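Local coordinates for protein endo-1,4-beta-xylanase (Bacteroides thetaiotaomicron VPI-5482, PDB 3KST) that probably hydrolyses O-glycosidic bonds in plant polysaccharides such as xylan, as a calcium-binding member of glycoside hydrolase family 43, at residues N152-A157 / Y201-S206. Numbering follows the deposited sequence.
Sequences NVIWVA and YYLIYS
I154 reaches across to Y205 and L203 where two neighbouring blades of the five-bladed beta-propeller of family 43 meet. Strand 152-158 belongs to one four-stranded antiparallel blade and strand 200-207 to the next. No hydrogen bond joins the segments; the nearest CA pair is that of I154 and Y205, 8.6 Å apart, so side chains alone bridge the gap.

The tight part is small and buried. CG1 of I154 sits anti to the carbonyl carbon (chi1 -62°) and the chain runs on extended (chi2 175°), which carries CD1 forward and presses it on Y205 CB. A looser touch is I154 CD1 to L203 CD2 at 4.2 Å, the two side chains sliding past each other in opposite directions; L203 is modelled in two conformers, and this distance belongs to one of them.

Beyond I154 the contact slackens. V156 also points its CB toward the facing strand, yet its side chain does not touch segment 201-206 and packs on Y142, Y144 and C174 of its own blade and on M226 of the next. W155 turns away and is partly exposed; its indole has R147 as a cation-pi partner and hydrogen-bonds T149 OG1 through NE1.

The seam lies near the predicted catalytic centre: the I154 side chain is about 5 Å from that of E190, the probable proton donor, and N152 ND2 hydrogen-bonds E190 OE1. Y205 starts toward I154, but the far end of its ring leads off to E182, its hydroxyl's partner, leaving CB as the atom pressed by I154 CD1, 3.4 Å away.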
# COMPACT_ATOMS: atom_id res chain seq x y z
N ASN A 152 -11.53 11.91 0.91
CA ASN A 152 -10.88 10.72 1.42
C ASN A 152 -9.93 11.18 2.52
O ASN A 152 -9.01 11.97 2.24
CB ASN A 152 -10.07 9.99 0.35
CG ASN A 152 -10.91 9.35 -0.73
OD1 ASN A 152 -12.11 9.61 -0.90
ND2 ASN A 152 -10.26 8.46 -1.47
N VAL A 153 -10.16 10.70 3.75
CA VAL A 153 -9.33 11.02 4.94
C VAL A 153 -8.76 9.76 5.56
O VAL A 153 -9.47 8.76 5.73
CB VAL A 153 -10.17 11.81 5.97
CG1 VAL A 153 -9.35 12.16 7.22
CG2 VAL A 153 -10.69 13.05 5.31
N ILE A 154 -7.47 9.79 5.87
CA ILE A 154 -6.80 8.70 6.52
C ILE A 154 -7.07 8.72 8.03
O ILE A 154 -6.79 9.71 8.71
CB ILE A 154 -5.27 8.71 6.25
CG1 ILE A 154 -5.04 8.57 4.74
CG2 ILE A 154 -4.60 7.54 7.04
CD1 ILE A 154 -3.56 8.67 4.30
N TRP A 155 -7.65 7.63 8.50
CA TRP A 155 -7.96 7.38 9.91
C TRP A 155 -7.10 6.24 10.43
O TRP A 155 -6.46 5.51 9.67
CB TRP A 155 -9.45 7.02 10.05
CG TRP A 155 -10.34 8.20 9.94
CD1 TRP A 155 -10.68 8.87 8.81
CD2 TRP A 155 -10.97 8.87 11.01
NE1 TRP A 155 -11.52 9.92 9.10
CE2 TRP A 155 -11.72 9.94 10.45
CE3 TRP A 155 -11.02 8.66 12.39
CZ2 TRP A 155 -12.49 10.81 11.24
CZ3 TRP A 155 -11.77 9.52 13.17
CH2 TRP A 155 -12.46 10.61 12.60
N VAL A 156 -7.07 6.08 11.75
CA VAL A 156 -6.43 4.95 12.38
C VAL A 156 -7.30 4.49 13.53
O VAL A 156 -8.08 5.30 14.07
CB VAL A 156 -5.01 5.32 12.90
CG1 VAL A 156 -5.13 6.42 14.02
CG2 VAL A 156 -4.22 4.06 13.38
N ALA A 157 -7.22 3.19 13.83
CA ALA A 157 -7.83 2.59 15.01
C ALA A 157 -7.00 1.40 15.44
O ALA A 157 -6.38 0.77 14.63
CB ALA A 157 -9.24 2.14 14.73
N TYR A 201 7.04 8.13 14.49
CA TYR A 201 6.13 7.38 13.60
C TYR A 201 5.93 8.22 12.35
O TYR A 201 5.55 9.40 12.46
CB TYR A 201 4.78 7.14 14.28
CG TYR A 201 4.92 6.31 15.54
CD1 TYR A 201 5.17 6.92 16.78
CD2 TYR A 201 4.82 4.92 15.50
CE1 TYR A 201 5.31 6.16 17.95
CE2 TYR A 201 4.96 4.15 16.67
CZ TYR A 201 5.19 4.79 17.90
OH TYR A 201 5.32 4.08 19.07
N TYR A 202 6.23 7.62 11.19
CA TYR A 202 6.14 8.24 9.87
C TYR A 202 4.98 7.66 9.12
O TYR A 202 4.94 6.43 8.90
CB TYR A 202 7.42 7.96 9.06
CG TYR A 202 8.65 8.56 9.65
CD1 TYR A 202 9.32 7.94 10.70
CD2 TYR A 202 9.17 9.78 9.16
CE1 TYR A 202 10.45 8.51 11.25
CE2 TYR A 202 10.27 10.36 9.70
CZ TYR A 202 10.93 9.72 10.75
OH TYR A 202 12.03 10.26 11.32
N LEU A 203 4.02 8.53 8.77
CA LEU A 203 2.84 8.15 8.00
C LEU A 203 3.06 8.68 6.59
O LEU A 203 3.05 9.90 6.36
CB LEU A 203 1.57 8.72 8.63
CG LEU A 203 0.19 8.30 8.10
CD1 LEU A 203 -0.90 8.76 9.09
CD2 LEU A 203 -0.13 8.80 6.71
N ILE A 204 3.28 7.75 5.65
CA ILE A 204 3.57 8.04 4.25
C ILE A 204 2.26 7.78 3.44
O ILE A 204 1.65 6.68 3.51
CB ILE A 204 4.79 7.18 3.77
CG1 ILE A 204 5.95 7.26 4.79
CG2 ILE A 204 5.21 7.64 2.40
CD1 ILE A 204 6.85 6.04 4.82
N TYR A 205 1.82 8.80 2.70
CA TYR A 205 0.52 8.76 2.04
C TYR A 205 0.53 9.39 0.67
O TYR A 205 1.49 10.11 0.31
CB TYR A 205 -0.51 9.51 2.95
CG TYR A 205 -0.21 10.99 3.10
CD1 TYR A 205 0.62 11.46 4.14
CD2 TYR A 205 -0.74 11.93 2.20
CE1 TYR A 205 0.91 12.85 4.26
CE2 TYR A 205 -0.44 13.32 2.31
CZ TYR A 205 0.38 13.75 3.36
OH TYR A 205 0.71 15.09 3.48
N SER A 206 -0.55 9.14 -0.07
CA SER A 206 -0.77 9.75 -1.39
C SER A 206 -1.93 10.76 -1.35
O SER A 206 -2.88 10.60 -0.58
CB SER A 206 -1.05 8.68 -2.44
OG SER A 206 -0.00 7.72 -2.53